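Local coordinates for protein citryl-spermidine/3,4-dihydroxybenzoyl-citryl-spermidine:spermidine ligase (Bacillus anthracis, PDB 3TO3) that catalyses the ATP-dependent condensation of spermidine with citryl-spermidine intermediates in the biosynthesis of the siderophore petrobactin, at residues E106-V110 / V111-Q115; Q505-V508 / L509-F513. All blocks are in the same frame, centred on the assembly; numbering follows the deposited sequence.

Both contacts are local and lie in series along the chain, so neither encloses nor crosses the other. Contact 1 comes first. It runs from the C-terminal part of helix 100-110 through the short connection to helix 115-138. It joins the helix that packs on strands 52-59 and 65-74 to the one that follows it. Contact 2 comes about 390 residues later, inside helix 502-528, and closes no loop beyond successive helical turns. That helix packs against helix 410-432 and strand 566-570, near the ATP site. Contacts 1 and 2 do not touch. The centres of contacts 1 and 2 are about 31 Å apart. The nearest atoms of contacts 1 and 2 are about 20 Å apart.

Contact 1: E106-V110 / V111-Q115; sequences EVFRV and VNVEQ
Phe108 is met by Val111 and Val113 in the stretch between the body of helix 100-110 and helix 115-138. Val113 crosses the phenylalanine side chain at about a right angle. Its CG1 makes an off-centre CH-pi contact, 4.1 Å from the centroid of the Phe108 ring. The other branch, CG2, reaches the ring root, 3.8 Å from Phe108 CG. Val111 touches the same ring with CG1, which is 3.8 Å from Phe108 CD1. Phe108 CG stands anti to its own carbonyl carbon (chi1 -65°), and this carries the ring out beside the two valines. Val107 CG1 sits over the centre of one ring face. Val111 O lies at the ring edge, in plane, 3.3 Å from Phe108 CD1.

One direct bond across the turn and one water bridge hold its backbone. Val111 N donates to Val107 O at 3.3 Å and 151°, on a lone pair in the carbonyl plane. Val107 O also accepts a weak bond from Val110 N, within the helical segment. The water donates to Phe108 O at 3.0 Å and accepts from Val113 N.

Further out, Leu118 of helix 115-138 touches both Phe108 and Val113. On the sheet side, Val107 packs on Ile56 and Tyr68, while Arg109 NH1 bonds to Leu59 O. Glu114 takes the N-cap position of the next helix. Apolar packing on the Phe108 ring thus holds the connecting residues against helix 100-110, and Leu118 extends it to helix 115-138. Phe108 O has a water as partner, and that water also serves Val113 N.

Contact 2: Q505-V508 / L509-F513; sequences QEMV and LDALF
Gln505 and Leu509 begin a run of bonds in helix 502-528 that passes from the alpha-helical pattern into a wider pi-type turn at 509-513. Leu509 N donates almost straight to Gln505 O, at 3.0 Å and 177°. Asp510 N reaches Glu506 O at 2.8 Å, tilted from the carbonyl plane. Met507 O then serves two donors. Ala511 N is a weak partner, and Leu512 N, five residues on, makes the straighter bond at 168°. Phe513 N binds Val508 O weakly, again with a spacing of five.

The polar side-chain ends find partners elsewhere in the chain. Gln505 NE2 donates to Gln561 O, Glu506 OE2 forms a salt bridge with Arg500, and Asp510 OD2 accepts a weak bond from Glu570 N. Leu512 packs on Ile422 and Ile426 of helix 410-432, and Leu509 on Phe567 of strand 566-570. The side chain of Ala511 is about 9 Å from the bound ATP, near the nucleotide site but not in direct contact with it. The selenium (SE) of Met507, a selenomethionine, lies 3.8 Å from Ala511 CB.

Val508 and Phe513 point the same way, side by side. Chi1 of 172° turns the CG1 branch of Val508 away from the backbone N, and Val508 CG1 lies 3.8 Å from Phe513 CE2.

Contact 1: E106-V110 / V111-Q115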
loop_
_atom_site.group_PDB
_atom_site.type_symbol
_atom_site.label_atom_id
_atom_site.label_comp_id
_atom_site.label_asym_id
_atom_site.label_seq_id
_atom_site.Cartn_x
_atom_site.Cartn_y
_atom_site.Cartn_z
ATOM N N GLU B 106 1.091 -6.419 23.830
ATOM C CA GLU B 106 1.234 -7.025 25.155
ATOM C C GLU B 106 0.083 -7.993 25.455
ATOM O O GLU B 106 0.282 -9.091 25.941
ATOM C CB GLU B 106 1.406 -5.940 26.232
ATOM C CG GLU B 106 2.622 -5.062 25.936
ATOM C CD GLU B 106 3.044 -4.119 27.064
ATOM O OE1 GLU B 106 2.169 -3.624 27.795
ATOM O OE2 GLU B 106 4.271 -3.868 27.206
ATOM N N VAL B 107 -1.127 -7.582 25.127
ATOM C CA VAL B 107 -2.288 -8.427 25.300
ATOM C C VAL B 107 -2.255 -9.697 24.438
ATOM O O VAL B 107 -2.704 -10.755 24.855
ATOM C CB VAL B 107 -3.553 -7.569 25.037
ATOM C CG1 VAL B 107 -4.754 -8.420 24.693
ATOM C CG2 VAL B 107 -3.800 -6.724 26.249
ATOM N N PHE B 108 -1.704 -9.602 23.236
ATOM C CA PHE B 108 -1.620 -10.771 22.362
ATOM C C PHE B 108 -0.337 -11.627 22.489
ATOM O O PHE B 108 -0.107 -12.556 21.697
ATOM C CB PHE B 108 -2.032 -10.432 20.922
ATOM C CG PHE B 108 -3.495 -10.025 20.805
ATOM C CD1 PHE B 108 -4.507 -10.904 21.176
ATOM C CD2 PHE B 108 -3.857 -8.773 20.353
ATOM C CE1 PHE B 108 -5.850 -10.538 21.094
ATOM C CE2 PHE B 108 -5.217 -8.398 20.262
ATOM C CZ PHE B 108 -6.207 -9.284 20.635
ATOM N N ARG B 109 0.514 -11.300 23.462
ATOM C CA ARG B 109 1.569 -12.232 23.837
ATOM C C ARG B 109 0.953 -13.341 24.708
ATOM O O ARG B 109 1.442 -14.461 24.769
ATOM C CB ARG B 109 2.700 -11.537 24.588
ATOM C CG ARG B 109 3.545 -10.637 23.740
ATOM C CD ARG B 109 4.964 -10.450 24.324
ATOM N NE ARG B 109 5.748 -9.606 23.422
ATOM C CZ ARG B 109 5.628 -8.283 23.335
ATOM N NH1 ARG B 109 4.779 -7.626 24.122
ATOM N NH2 ARG B 109 6.372 -7.610 22.466
ATOM N N VAL B 110 -0.104 -12.993 25.423
ATOM C CA VAL B 110 -0.839 -13.937 26.235
ATOM C C VAL B 110 -1.854 -14.719 25.416
ATOM O O VAL B 110 -1.996 -15.919 25.578
ATOM C CB VAL B 110 -1.537 -13.196 27.387
ATOM C CG1 VAL B 110 -2.455 -14.121 28.139
ATOM C CG2 VAL B 110 -0.495 -12.565 28.318
ATOM N N VAL B 111 -2.557 -14.028 24.527
ATOM C CA VAL B 111 -3.636 -14.629 23.752
ATOM C C VAL B 111 -3.234 -14.730 22.280
ATOM O O VAL B 111 -2.918 -13.731 21.674
ATOM C CB VAL B 111 -4.923 -13.760 23.888
ATOM C CG1 VAL B 111 -5.932 -14.065 22.768
ATOM C CG2 VAL B 111 -5.544 -13.956 25.263
ATOM N N ASN B 112 -3.264 -15.915 21.692
ATOM C CA ASN B 112 -2.773 -16.058 20.316
ATOM C C ASN B 112 -3.647 -15.516 19.172
ATOM O O ASN B 112 -4.853 -15.780 19.107
ATOM C CB ASN B 112 -2.384 -17.503 20.024
ATOM C CG ASN B 112 -1.186 -17.589 19.106
ATOM O OD1 ASN B 112 -1.324 -17.725 17.885
ATOM N ND2 ASN B 112 0.006 -17.465 19.686
ATOM N N VAL B 113 -3.029 -14.743 18.276
ATOM C CA VAL B 113 -3.698 -14.323 17.046
ATOM C C VAL B 113 -2.787 -14.512 15.823
ATOM O O VAL B 113 -1.642 -14.901 15.962
ATOM C CB VAL B 113 -4.226 -12.862 17.127
ATOM C CG1 VAL B 113 -5.396 -12.758 18.123
ATOM C CG2 VAL B 113 -3.110 -11.881 17.500
ATOM N N GLU B 114 -3.296 -14.235 14.626
ATOM C CA GLU B 114 -2.448 -14.280 13.447
ATOM C C GLU B 114 -1.670 -12.964 13.374
ATOM O O GLU B 114 -2.250 -11.879 13.243
ATOM C CB GLU B 114 -3.280 -14.551 12.176
ATOM C CG GLU B 114 -2.488 -14.501 10.876
ATOM C CD GLU B 114 -1.422 -15.587 10.788
ATOM O OE1 GLU B 114 -1.689 -16.710 11.283
ATOM O OE2 GLU B 114 -0.325 -15.318 10.225
ATOM N N GLN B 115 -0.350 -13.091 13.452
ATOM C CA GLN B 115 0.580 -11.968 13.521
ATOM C C GLN B 115 0.358 -10.988 12.392
ATOM O O GLN B 115 0.257 -9.787 12.595
ATOM C CB GLN B 115 2.012 -12.486 13.403
ATOM C CG GLN B 115 3.038 -11.408 13.664
ATOM C CD GLN B 115 2.827 -10.765 15.017
ATOM O OE1 GLN B 115 2.814 -11.455 16.040
ATOM N NE2 GLN B 115 2.629 -9.444 15.033
HETATM O O HOH W 1 -0.241 -13.483 18.876
#

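Contact 2: Q505-V508 / L509-F513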
loop_
_atom_site.group_PDB
_atom_site.type_symbol
_atom_site.label_atom_id
_atom_site.label_comp_id
_atom_site.label_asym_id
_atom_site.label_seq_id
_atom_site.Cartn_x
_atom_site.Cartn_y
_atom_site.Cartn_z
ATOM N N GLN B 505 -34.244 -13.516 11.365
ATOM C CA GLN B 505 -34.148 -13.122 12.750
ATOM C C GLN B 505 -32.820 -12.407 12.982
ATOM O O GLN B 505 -32.777 -11.349 13.588
ATOM C CB GLN B 505 -34.271 -14.337 13.639
ATOM C CG GLN B 505 -34.013 -14.087 15.092
ATOM C CD GLN B 505 -33.409 -15.317 15.710
ATOM O OE1 GLN B 505 -32.434 -15.851 15.189
ATOM N NE2 GLN B 505 -34.008 -15.809 16.785
ATOM N N GLU B 506 -31.726 -12.958 12.486
ATOM C CA GLU B 506 -30.458 -12.292 12.733
ATOM C C GLU B 506 -30.360 -10.890 12.118
ATOM O O GLU B 506 -29.789 -9.998 12.735
ATOM C CB GLU B 506 -29.293 -13.176 12.338
ATOM C CG GLU B 506 -29.211 -14.440 13.184
ATOM C CD GLU B 506 -28.458 -15.571 12.470
ATOM O OE1 GLU B 506 -28.057 -15.392 11.287
ATOM O OE2 GLU B 506 -28.272 -16.637 13.094
HETATM N N MSE B 507 -30.931 -10.666 10.936
HETATM C CA MSE B 507 -30.868 -9.331 10.346
HETATM C C MSE B 507 -31.624 -8.303 11.194
HETATM O O MSE B 507 -31.235 -7.128 11.287
HETATM C CB MSE B 507 -31.388 -9.309 8.910
HETATM C CG MSE B 507 -31.070 -8.003 8.159
HETATM SE SE MSE B 507 -29.169 -7.866 7.651
HETATM C CE MSE B 507 -29.246 -8.940 6.001
ATOM N N VAL B 508 -32.713 -8.734 11.814
ATOM C CA VAL B 508 -33.421 -7.844 12.707
ATOM C C VAL B 508 -32.674 -7.573 14.059
ATOM O O VAL B 508 -32.452 -6.412 14.452
ATOM C CB VAL B 508 -34.871 -8.312 12.931
ATOM C CG1 VAL B 508 -35.525 -7.484 14.025
ATOM C CG2 VAL B 508 -35.688 -8.217 11.593
ATOM N N LEU B 509 -32.298 -8.643 14.757
ATOM C CA LEU B 509 -31.705 -8.518 16.075
ATOM C C LEU B 509 -30.333 -7.870 15.963
ATOM O O LEU B 509 -30.035 -6.916 16.685
ATOM C CB LEU B 509 -31.593 -9.877 16.790
ATOM C CG LEU B 509 -32.948 -10.524 17.068
ATOM C CD1 LEU B 509 -32.735 -11.800 17.901
ATOM C CD2 LEU B 509 -33.919 -9.550 17.754
ATOM N N ASP B 510 -29.522 -8.404 15.055
ATOM C CA ASP B 510 -28.125 -8.025 14.889
ATOM C C ASP B 510 -27.926 -6.724 14.118
ATOM O O ASP B 510 -27.201 -5.848 14.536
ATOM C CB ASP B 510 -27.397 -9.161 14.160
ATOM C CG ASP B 510 -25.955 -9.313 14.582
ATOM O OD1 ASP B 510 -25.658 -9.097 15.763
ATOM O OD2 ASP B 510 -25.114 -9.681 13.736
ATOM N N ALA B 511 -28.568 -6.578 12.982
ATOM C CA ALA B 511 -28.275 -5.407 12.187
ATOM C C ALA B 511 -29.124 -4.204 12.640
ATOM O O ALA B 511 -28.590 -3.163 13.037
ATOM C CB ALA B 511 -28.413 -5.689 10.719
ATOM N N LEU B 512 -30.438 -4.336 12.548
ATOM C CA LEU B 512 -31.326 -3.253 12.971
ATOM C C LEU B 512 -31.120 -2.800 14.427
ATOM O O LEU B 512 -31.053 -1.597 14.692
ATOM C CB LEU B 512 -32.794 -3.629 12.745
ATOM C CG LEU B 512 -33.822 -2.526 13.021
ATOM C CD1 LEU B 512 -33.658 -1.279 12.096
ATOM C CD2 LEU B 512 -35.242 -3.109 12.910
ATOM N N PHE B 513 -31.025 -3.755 15.352
ATOM C CA PHE B 513 -31.094 -3.461 16.791
ATOM C C PHE B 513 -29.730 -3.366 17.439
ATOM O O PHE B 513 -29.303 -2.289 17.778
ATOM C CB PHE B 513 -31.981 -4.466 17.533
ATOM C CG PHE B 513 -33.458 -4.245 17.303
ATOM C CD1 PHE B 513 -33.955 -2.969 17.126
ATOM C CD2 PHE B 513 -34.333 -5.303 17.237
ATOM C CE1 PHE B 513 -35.301 -2.744 16.911
ATOM C CE2 PHE B 513 -35.668 -5.091 17.009
ATOM C CZ PHE B 513 -36.161 -3.806 16.843
#